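Local coordinates for beta-L-arabinobiosidase (PDB 5MQR), which hydrolyses glycosidic bonds, probably in arabinose-containing side chains of plant pectin, and may also have exo-alpha-sialidase activity, at residues T693-Q698 against Q1010-Y1015; A648-W653 against R675-R680; N706-A711 against D748-W753. One frame throughout, in Å; residues are numbered along the deposited sequence.

Contact 1: residues T693-Q698 against Q1010-Y1015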
loop_
_atom_site.group_PDB
_atom_site.type_symbol
_atom_site.label_atom_id
_atom_site.label_comp_id
_atom_site.label_asym_id
_atom_site.label_seq_id
_atom_site.Cartn_x
_atom_site.Cartn_y
_atom_site.Cartn_z
ATOM N N THR A 693 28.186 6.196 24.540
ATOM C CA THR A 693 28.724 5.221 25.462
ATOM C C THR A 693 28.540 3.768 24.991
ATOM O O THR A 693 27.784 3.482 24.037
ATOM C CB THR A 693 28.053 5.375 26.840
ATOM O OG1 THR A 693 26.634 5.338 26.674
ATOM C CG2 THR A 693 28.433 6.714 27.490
ATOM N N GLU A 694 29.262 2.879 25.677
ATOM C CA GLU A 694 29.206 1.426 25.510
ATOM C C GLU A 694 28.518 0.810 26.754
ATOM O O GLU A 694 27.461 0.143 26.624
ATOM C CB GLU A 694 30.631 0.868 25.313
ATOM C CG GLU A 694 30.741 -0.641 25.192
ATOM C CD GLU A 694 32.158 -1.180 25.370
ATOM O OE1 GLU A 694 33.015 -0.985 24.492
ATOM O OE2 GLU A 694 32.392 -1.871 26.374
ATOM N N PHE A 695 29.141 1.031 27.928
ATOM C CA PHE A 695 28.557 0.743 29.237
ATOM C C PHE A 695 27.876 2.012 29.719
ATOM O O PHE A 695 28.456 3.105 29.597
ATOM C CB PHE A 695 29.633 0.432 30.274
ATOM C CG PHE A 695 30.176 -0.971 30.226
ATOM C CD1 PHE A 695 29.517 -1.999 30.869
ATOM C CD2 PHE A 695 31.377 -1.239 29.603
ATOM C CE1 PHE A 695 30.032 -3.288 30.876
ATOM C CE2 PHE A 695 31.904 -2.518 29.591
ATOM C CZ PHE A 695 31.228 -3.548 30.238
ATOM N N LEU A 696 26.685 1.882 30.300
ATOM C CA LEU A 696 26.048 3.019 30.996
ATOM C C LEU A 696 26.747 3.295 32.332
ATOM O O LEU A 696 26.999 4.445 32.663
ATOM C CB LEU A 696 24.558 2.797 31.240
ATOM C CG LEU A 696 23.689 2.620 30.000
ATOM C CD1 LEU A 696 22.259 2.350 30.445
ATOM C CD2 LEU A 696 23.727 3.840 29.102
ATOM N N VAL A 697 27.068 2.235 33.072
ATOM C CA VAL A 697 27.824 2.368 34.310
ATOM C C VAL A 697 29.237 2.929 34.068
ATOM O O VAL A 697 29.811 2.770 32.983
ATOM C CB VAL A 697 27.928 1.036 35.102
ATOM C CG1 VAL A 697 26.540 0.491 35.463
ATOM C CG2 VAL A 697 28.791 0.017 34.357
ATOM N N GLN A 698 29.763 3.606 35.089
ATOM C CA GLN A 698 31.039 4.312 35.004
ATOM C C GLN A 698 32.182 3.309 34.995
ATOM O O GLN A 698 32.413 2.655 35.999
ATOM C CB GLN A 698 31.216 5.250 36.209
ATOM C CG GLN A 698 32.563 5.966 36.297
ATOM C CD GLN A 698 32.669 7.072 35.282
ATOM O OE1 GLN A 698 33.464 7.001 34.315
ATOM N NE2 GLN A 698 31.844 8.107 35.472
ATOM N N GLN A 1010 23.589 -8.513 37.159
ATOM C CA GLN A 1010 24.489 -7.378 37.416
ATOM C C GLN A 1010 24.126 -6.182 36.520
ATOM O O GLN A 1010 23.856 -6.317 35.323
ATOM C CB GLN A 1010 25.954 -7.756 37.203
ATOM C CG GLN A 1010 26.500 -8.799 38.159
ATOM C CD GLN A 1010 27.901 -9.280 37.782
ATOM O OE1 GLN A 1010 28.777 -8.483 37.482
ATOM N NE2 GLN A 1010 28.115 -10.585 37.827
ATOM N N GLU A 1011 24.148 -5.010 37.132
ATOM C CA GLU A 1011 23.710 -3.779 36.484
ATOM C C GLU A 1011 24.516 -3.415 35.244
ATOM O O GLU A 1011 23.961 -2.917 34.265
ATOM C CB GLU A 1011 23.754 -2.611 37.475
ATOM C CG GLU A 1011 23.106 -1.364 36.904
ATOM C CD GLU A 1011 23.102 -0.179 37.827
ATOM O OE1 GLU A 1011 23.460 -0.298 39.023
ATOM O OE2 GLU A 1011 22.730 0.898 37.314
ATOM N N ARG A 1012 25.815 -3.618 35.314
ATOM C CA ARG A 1012 26.714 -3.283 34.203
ATOM C C ARG A 1012 26.276 -3.771 32.802
ATOM O O ARG A 1012 26.517 -3.082 31.799
ATOM C CB ARG A 1012 28.118 -3.813 34.480
ATOM C CG ARG A 1012 28.207 -5.324 34.669
ATOM C CD ARG A 1012 29.651 -5.745 34.959
ATOM N NE ARG A 1012 30.394 -6.008 33.730
ATOM C CZ ARG A 1012 31.700 -6.250 33.670
ATOM N NH1 ARG A 1012 32.469 -6.238 34.766
ATOM N NH2 ARG A 1012 32.251 -6.520 32.495
ATOM N N SER A 1013 25.680 -4.964 32.739
ATOM C CA SER A 1013 25.313 -5.566 31.458
ATOM C C SER A 1013 24.065 -4.959 30.827
ATOM O O SER A 1013 23.852 -5.114 29.624
ATOM C CB SER A 1013 25.078 -7.058 31.610
ATOM O OG SER A 1013 26.288 -7.699 31.856
ATOM N N ARG A 1014 23.228 -4.321 31.638
ATOM C CA ARG A 1014 21.928 -3.861 31.166
ATOM C C ARG A 1014 22.091 -2.827 30.072
ATOM O O ARG A 1014 22.830 -1.860 30.256
ATOM C CB ARG A 1014 21.104 -3.281 32.312
ATOM C CG ARG A 1014 20.669 -4.308 33.329
ATOM C CD ARG A 1014 19.920 -3.666 34.477
ATOM N NE ARG A 1014 18.668 -3.054 34.021
ATOM C CZ ARG A 1014 17.884 -2.279 34.774
ATOM N NH1 ARG A 1014 18.207 -2.031 36.050
ATOM N NH2 ARG A 1014 16.763 -1.764 34.259
ATOM N N TYR A 1015 21.409 -3.051 28.950
ATOM C CA TYR A 1015 21.394 -2.125 27.810
ATOM C C TYR A 1015 22.778 -1.947 27.173
ATOM O O TYR A 1015 23.101 -0.859 26.708
ATOM C CB TYR A 1015 20.812 -0.745 28.216
ATOM C CG TYR A 1015 19.572 -0.847 29.093
ATOM C CD1 TYR A 1015 18.420 -1.510 28.644
ATOM C CD2 TYR A 1015 19.554 -0.305 30.366
ATOM C CE1 TYR A 1015 17.297 -1.636 29.443
ATOM C CE2 TYR A 1015 18.422 -0.419 31.169
ATOM C CZ TYR A 1015 17.305 -1.092 30.702
ATOM O OH TYR A 1015 16.204 -1.185 31.518
HETATM O O HOH W 1 25.354 -1.147 29.594
HETATM O O HOH W 2 26.134 -0.498 32.090
#
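Arg-1012 holds its CG between its backbone N and carbonyl carbon (chi1 60°), while Phe-695 keeps CG beside its own N (chi1 -80°); these settings bring the two side chains alongside each other, pointing the same way. The phenyl edge does the touching: CD1 of Phe-695 lies 3.3 Å from O of Arg-1012, near the ring plane. Further out, CZ of Phe-695 is 3.9 Å from NH2 of Arg-1012, but the ring and guanidinium planes are 80° apart, so the two do not stack. The guanidinium is instead paired through NE with Glu-996. Beside this, CG2 of Val-697 packs on CB of Arg-1012 at 3.9 Å, and CD1 of Leu-696 meets the edge of the Tyr-1015 ring 3.8 Å from CD2. No direct hydrogen bond joins the segments; water does. One water donates to O of Arg-1012 (2.6 Å) and accepts from N of Val-697 (3.1 Å). A second donates to O of Arg-1014 and O of Arg-1012, with only a weak bond from N of Leu-696. Both segments lie in loops, before helices 712-719 and 1022-1029, as expected at a loop-lined end of the (alpha/alpha) barrel of MGH1-like glycoside hydrolases.

Contact 2: residues A648-W653 against R675-R680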
loop_
_atom_site.group_PDB
_atom_site.type_symbol
_atom_site.label_atom_id
_atom_site.label_comp_id
_atom_site.label_asym_id
_atom_site.label_seq_id
_atom_site.Cartn_x
_atom_site.Cartn_y
_atom_site.Cartn_z
ATOM N N ALA A 648 11.238 9.018 29.496
ATOM C CA ALA A 648 10.074 9.876 29.284
ATOM C C ALA A 648 10.105 10.614 27.908
ATOM O O ALA A 648 9.054 10.950 27.378
ATOM C CB ALA A 648 9.928 10.860 30.458
ATOM N N LYS A 649 11.296 10.839 27.336
ATOM C CA LYS A 649 11.459 11.500 26.026
ATOM C C LYS A 649 11.751 10.528 24.889
ATOM O O LYS A 649 11.876 10.942 23.740
ATOM C CB LYS A 649 12.616 12.525 26.079
ATOM C CG LYS A 649 12.419 13.666 27.067
ATOM C CD LYS A 649 11.449 14.712 26.536
ATOM C CE LYS A 649 10.577 15.305 27.649
ATOM N NZ LYS A 649 9.860 16.541 27.184
ATOM N N ALA A 650 11.827 9.238 25.202
ATOM C CA ALA A 650 12.333 8.247 24.279
ATOM C C ALA A 650 11.397 7.981 23.104
ATOM O O ALA A 650 11.885 7.801 21.979
ATOM C CB ALA A 650 12.679 6.941 25.014
ATOM N N SER A 651 10.085 7.946 23.356
ATOM C CA SER A 651 9.104 7.662 22.291
ATOM C C SER A 651 9.111 8.787 21.281
ATOM O O SER A 651 9.093 8.556 20.100
ATOM C CB SER A 651 7.682 7.491 22.855
ATOM O OG SER A 651 6.785 7.028 21.848
ATOM N N GLU A 652 9.142 10.008 21.770
ATOM C CA GLU A 652 9.207 11.201 20.905
ATOM C C GLU A 652 10.500 11.206 20.075
ATOM O O GLU A 652 10.461 11.432 18.852
ATOM C CB GLU A 652 9.076 12.486 21.731
ATOM C CG GLU A 652 9.283 13.779 20.945
ATOM C CD GLU A 652 8.982 15.032 21.779
ATOM O OE1 GLU A 652 9.461 15.134 22.935
ATOM O OE2 GLU A 652 8.252 15.924 21.273
ATOM N N TRP A 653 11.628 10.949 20.735
ATOM C CA TRP A 653 12.897 10.811 20.042
ATOM C C TRP A 653 12.824 9.720 18.964
ATOM O O TRP A 653 13.305 9.935 17.856
ATOM C CB TRP A 653 14.031 10.545 21.032
ATOM C CG TRP A 653 15.392 10.374 20.385
ATOM C CD1 TRP A 653 16.338 11.343 20.170
ATOM C CD2 TRP A 653 15.937 9.164 19.866
ATOM N NE1 TRP A 653 17.446 10.794 19.563
ATOM C CE2 TRP A 653 17.217 9.462 19.356
ATOM C CE3 TRP A 653 15.466 7.857 19.780
ATOM C CZ2 TRP A 653 18.024 8.505 18.780
ATOM C CZ3 TRP A 653 16.279 6.900 19.211
ATOM C CH2 TRP A 653 17.544 7.229 18.717
ATOM N N ARG A 675 15.880 -2.360 20.372
ATOM C CA ARG A 675 17.296 -2.039 20.182
ATOM C C ARG A 675 17.469 -0.567 19.851
ATOM O O ARG A 675 18.481 0.020 20.232
ATOM C CB ARG A 675 17.934 -2.929 19.120
ATOM C CG ARG A 675 18.185 -4.363 19.621
ATOM C CD ARG A 675 19.226 -4.432 20.739
ATOM N NE ARG A 675 20.495 -3.912 20.286
ATOM C CZ ARG A 675 21.552 -4.637 19.911
ATOM N NH1 ARG A 675 21.562 -5.977 19.971
ATOM N NH2 ARG A 675 22.632 -3.996 19.474
ATOM N N TRP A 676 16.475 0.039 19.190
ATOM C CA TRP A 676 16.522 1.491 19.033
ATOM C C TRP A 676 16.353 2.205 20.387
ATOM O O TRP A 676 17.069 3.149 20.662
ATOM C CB TRP A 676 15.486 2.012 18.050
ATOM C CG TRP A 676 15.793 1.780 16.631
ATOM C CD1 TRP A 676 14.965 1.199 15.717
ATOM C CD2 TRP A 676 16.977 2.148 15.922
ATOM N NE1 TRP A 676 15.563 1.172 14.483
ATOM C CE2 TRP A 676 16.801 1.735 14.576
ATOM C CE3 TRP A 676 18.181 2.743 16.291
ATOM C CZ2 TRP A 676 17.774 1.910 13.596
ATOM C CZ3 TRP A 676 19.150 2.933 15.318
ATOM C CH2 TRP A 676 18.942 2.517 13.982
ATOM N N TRP A 677 15.398 1.739 21.195
ATOM C CA TRP A 677 15.104 2.303 22.503
ATOM C C TRP A 677 16.306 2.169 23.441
ATOM O O TRP A 677 16.580 3.037 24.272
ATOM C CB TRP A 677 13.876 1.571 23.081
ATOM C CG TRP A 677 13.443 1.956 24.468
ATOM C CD1 TRP A 677 12.594 2.964 24.817
ATOM C CD2 TRP A 677 13.780 1.289 25.669
ATOM N NE1 TRP A 677 12.397 2.977 26.171
ATOM C CE2 TRP A 677 13.116 1.954 26.721
ATOM C CE3 TRP A 677 14.596 0.200 25.970
ATOM C CZ2 TRP A 677 13.248 1.569 28.053
ATOM C CZ3 TRP A 677 14.720 -0.189 27.292
ATOM C CH2 TRP A 677 14.038 0.490 28.315
ATOM N N SER A 678 17.002 1.058 23.299
ATOM C CA SER A 678 18.188 0.799 24.056
ATOM C C SER A 678 19.345 1.692 23.618
ATOM O O SER A 678 19.935 2.370 24.443
ATOM C CB SER A 678 18.602 -0.651 23.875
ATOM O OG SER A 678 19.523 -0.909 24.896
ATOM N N LEU A 679 19.654 1.674 22.322
ATOM C CA LEU A 679 20.732 2.502 21.760
ATOM C C LEU A 679 20.593 3.958 22.182
ATOM O O LEU A 679 21.565 4.599 22.537
ATOM C CB LEU A 679 20.744 2.430 20.234
ATOM C CG LEU A 679 21.807 3.278 19.547
ATOM C CD1 LEU A 679 23.176 2.645 19.721
ATOM C CD2 LEU A 679 21.492 3.466 18.086
ATOM N N ARG A 680 19.362 4.462 22.172
ATOM C CA ARG A 680 19.108 5.851 22.503
ATOM C C ARG A 680 19.607 6.258 23.906
ATOM O O ARG A 680 20.017 7.414 24.107
ATOM C CB ARG A 680 17.633 6.226 22.221
ATOM C CG ARG A 680 16.903 7.026 23.291
ATOM C CD ARG A 680 16.403 5.986 24.267
ATOM N NE ARG A 680 16.270 6.473 25.572
ATOM C CZ ARG A 680 15.721 5.788 26.560
ATOM N NH1 ARG A 680 15.236 4.547 26.416
ATOM N NH2 ARG A 680 15.672 6.391 27.732
#
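Arg-680 is clasped by two residues of helix 647-657, Trp-653 and Ala-650, and these meetings form the tight part of the contact. Its CB sits over one face of the Trp-653 indole, 3.6 Å from the centroid of the six-membered ring and 22° off the ring normal, a CH-pi contact whose closest pair is CB to CZ3 of Trp-653 at 3.4 Å. From there the chain bends at chi2 and carries the guanidinium to Ala-650, whose CB lies over the centre of one guanidinium face, 3.6 Å from CZ of Arg-680. The first torsion, 135°, falls away from the staggered positions, which suggests some strain accepted to reach both partners. NH1 of Arg-680 turns back along its own helix to bond O of Trp-677 at 2.9 Å, while NH2 bonds Asn-647 and the carbonyl of Ile-645.

The remainder is looser. CB of Ala-650 approaches CD1 of Trp-677 obliquely at 4.0 Å, and CZ3 of Trp-653 stays 4.1 Å from O of Trp-676. Lys-649, whose chain runs off from the partner helix, and Glu-652 are exposed and make no contact with residues 675-680. The segment axes pass 10.3 Å apart at 121°, so the helices meet over a short patch.

A leucine in place of Arg-680 would probably leave Asn-647 and the carbonyls of Ile-645 and Trp-677 without their donor and open a gap beneath Ala-650. No hydrogen bond joins residues 648-653 to 675-680, but NH2 of Arg-680 reaches OD1 of Asn-647 at the start of the first helix. The chemistry implies a division of labour: the aliphatic stem packs on the indole and the weakly hydrated guanidinium face on a methyl, whereas NH1 and NH2 bond carbonyl and amide oxygens.

Contact 3: residues N706-A711 against D748-W753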
loop_
_atom_site.group_PDB
_atom_site.type_symbol
_atom_site.label_atom_id
_atom_site.label_comp_id
_atom_site.label_asym_id
_atom_site.label_seq_id
_atom_site.Cartn_x
_atom_site.Cartn_y
_atom_site.Cartn_z
ATOM N N ASN A 706 33.049 8.820 30.070
ATOM C CA ASN A 706 32.831 7.374 30.053
ATOM C C ASN A 706 32.923 6.701 28.645
ATOM O O ASN A 706 32.366 5.627 28.407
ATOM C CB ASN A 706 31.506 7.043 30.769
ATOM C CG ASN A 706 31.453 5.633 31.277
ATOM O OD1 ASN A 706 32.449 5.099 31.781
ATOM N ND2 ASN A 706 30.285 5.001 31.143
ATOM N N LEU A 707 33.672 7.317 27.738
ATOM C CA LEU A 707 33.776 6.809 26.376
ATOM C C LEU A 707 34.766 5.655 26.275
ATOM O O LEU A 707 35.871 5.725 26.800
ATOM C CB LEU A 707 34.168 7.931 25.425
ATOM C CG LEU A 707 33.146 9.064 25.292
ATOM C CD1 LEU A 707 33.735 10.208 24.472
ATOM C CD2 LEU A 707 31.852 8.561 24.667
ATOM N N ILE A 708 34.336 4.591 25.611
ATOM C CA ILE A 708 35.154 3.430 25.332
ATOM C C ILE A 708 35.146 3.184 23.805
ATOM O O ILE A 708 34.087 3.112 23.187
ATOM C CB ILE A 708 34.593 2.219 26.084
ATOM C CG1 ILE A 708 34.706 2.437 27.593
ATOM C CG2 ILE A 708 35.299 0.937 25.661
ATOM C CD1 ILE A 708 33.883 1.487 28.430
ATOM N N ALA A 709 36.331 3.023 23.217
ATOM C CA ALA A 709 36.488 2.997 21.755
ATOM C C ALA A 709 36.228 1.670 21.062
ATOM O O ALA A 709 36.174 1.609 19.837
ATOM C CB ALA A 709 37.883 3.449 21.385
ATOM N N CYS A 710 36.137 0.615 21.843
ATOM C CA CYS A 710 36.102 -0.753 21.329
ATOM C C CYS A 710 35.093 -0.973 20.206
ATOM O O CYS A 710 35.455 -1.520 19.158
ATOM C CB CYS A 710 35.810 -1.719 22.489
ATOM S SG CYS A 710 35.655 -3.418 21.942
ATOM N N ALA A 711 33.854 -0.519 20.427
ATOM C CA ALA A 711 32.722 -0.767 19.509
ATOM C C ALA A 711 32.263 0.440 18.655
ATOM O O ALA A 711 31.134 0.449 18.143
ATOM C CB ALA A 711 31.537 -1.320 20.305
ATOM N N ASP A 748 43.714 4.770 21.150
ATOM C CA ASP A 748 44.831 3.854 21.022
ATOM C C ASP A 748 44.652 2.526 21.806
ATOM O O ASP A 748 45.476 1.646 21.663
ATOM C CB ASP A 748 46.199 4.565 21.276
ATOM C CG ASP A 748 46.448 4.962 22.741
ATOM O OD1 ASP A 748 45.708 4.565 23.674
ATOM O OD2 ASP A 748 47.426 5.707 22.960
ATOM N N LYS A 749 43.586 2.376 22.596
ATOM C CA LYS A 749 43.382 1.177 23.403
ATOM C C LYS A 749 42.593 0.085 22.693
ATOM O O LYS A 749 42.537 -1.026 23.192
ATOM C CB LYS A 749 42.684 1.520 24.738
ATOM C CG LYS A 749 43.462 2.458 25.663
ATOM C CD LYS A 749 44.741 1.814 26.165
ATOM C CE LYS A 749 45.467 2.718 27.148
ATOM N NZ LYS A 749 46.902 2.310 27.230
ATOM N N PHE A 750 41.976 0.398 21.554
ATOM C CA PHE A 750 41.203 -0.591 20.817
ATOM C C PHE A 750 41.377 -0.472 19.311
ATOM O O PHE A 750 41.437 0.641 18.761
ATOM C CB PHE A 750 39.715 -0.492 21.170
ATOM C CG PHE A 750 39.407 -0.845 22.597
ATOM C CD1 PHE A 750 39.342 -2.174 22.997
ATOM C CD2 PHE A 750 39.221 0.143 23.547
ATOM C CE1 PHE A 750 39.079 -2.514 24.322
ATOM C CE2 PHE A 750 38.947 -0.187 24.867
ATOM C CZ PHE A 750 38.883 -1.515 25.258
ATOM N N SER A 751 41.458 -1.635 18.661
ATOM C CA SER A 751 41.512 -1.714 17.223
ATOM C C SER A 751 40.346 -0.938 16.625
ATOM O O SER A 751 39.298 -0.762 17.262
ATOM C CB SER A 751 41.446 -3.167 16.751
ATOM O OG SER A 751 42.488 -3.952 17.303
ATOM N N SER A 752 40.551 -0.478 15.392
ATOM C CA SER A 752 39.602 0.415 14.719
ATOM C C SER A 752 39.306 0.009 13.279
ATOM O O SER A 752 40.247 -0.223 12.496
ATOM C CB SER A 752 40.159 1.842 14.719
ATOM O OG SER A 752 39.352 2.679 13.918
ATOM N N TRP A 753 38.010 -0.047 12.940
ATOM C CA TRP A 753 37.560 -0.017 11.538
ATOM C C TRP A 753 36.802 1.257 11.233
ATOM O O TRP A 753 35.939 1.292 10.370
ATOM C CB TRP A 753 36.795 -1.283 11.124
ATOM C CG TRP A 753 35.414 -1.544 11.649
ATOM C CD1 TRP A 753 34.263 -1.224 11.045
ATOM C CD2 TRP A 753 35.053 -2.253 12.842
ATOM N NE1 TRP A 753 33.197 -1.652 11.777
ATOM C CE2 TRP A 753 33.654 -2.304 12.884
ATOM C CE3 TRP A 753 35.775 -2.865 13.864
ATOM C CZ2 TRP A 753 32.955 -2.920 13.919
ATOM C CZ3 TRP A 753 35.080 -3.483 14.894
ATOM C CH2 TRP A 753 33.687 -3.498 14.920
HETATM O O HOH W 3 37.567 1.961 17.571
HETATM O O HOH W 4 37.784 -2.840 18.406
#
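The Phe-750 ring takes CB of Cys-710 over one face, offset toward the rim, with the CB 3.7 Å from the ring centroid and 14° off the normal. Approaching the same ring obliquely are N of Ala-709 and CG2 of Ile-708, the latter 3.9 Å from CE2 of Phe-750. The face contact is a CH-pi interaction, accompanied by a Cys sulfur-aromatic contact in which SG of Cys-710 stands 4.6 Å from the centroid, 34° off the normal. It joins two loops of the MGH1-like glycoside hydrolase domain, each leading into a helix: Ala-711 and Trp-753 occupy the N-cap positions of helices 712-719 and 754-765.

CB of Cys-710 is placed by the backbone; with SG anti to the backbone N (chi1 177°), the sulfur stays further from the centroid than CB. The backbone joins in, since CA of Cys-710 is 3.5 Å from CG of Phe-750. Ala-709 adds its CB, 4.2 Å from CD2 of Phe-750. Phe-949 of helix 948-964 also packs against the Cys-710 side chain, and Glu-694 touches it from the loop of the neighbouring contact. A HEPES molecule is bound about 4 Å from the Phe-750 side chain.

Polar linkage between the loops runs through water rather than direct hydrogen bonds. OG of Ser-751 is hydrogen-bonded to OD1 of Asp-803 and NE2 of Gln-798, while its carbonyl faces the first loop: a single water donates both to O of Cys-710 and to O of Ser-751, at 2.8 Å each.

Overall arrangement
Along the chain, contact 2 closes before contact 1 opens, and contact 3 is nested inside the long, helix-rich excursion that contact 1 closes. Centres of contacts 1 and 2 lie about 16 Å apart, as do those of contacts 1 and 3, while contacts 2 and 3 are about 24 Å apart and do not touch. Contact 1 therefore stands between the others: Tyr-1015 packs on Ser-678 and Trp-677 of helix 666-680, and O of Val-697 probably accepts a hydrogen bond from ND2 of Asn-706, 2.9 Å away. Together they tie the helix pair 647-657 and 666-680, through water-bridged loops, to the loops leading into helices 712-719 and 754-765 of the MGH1-like domain.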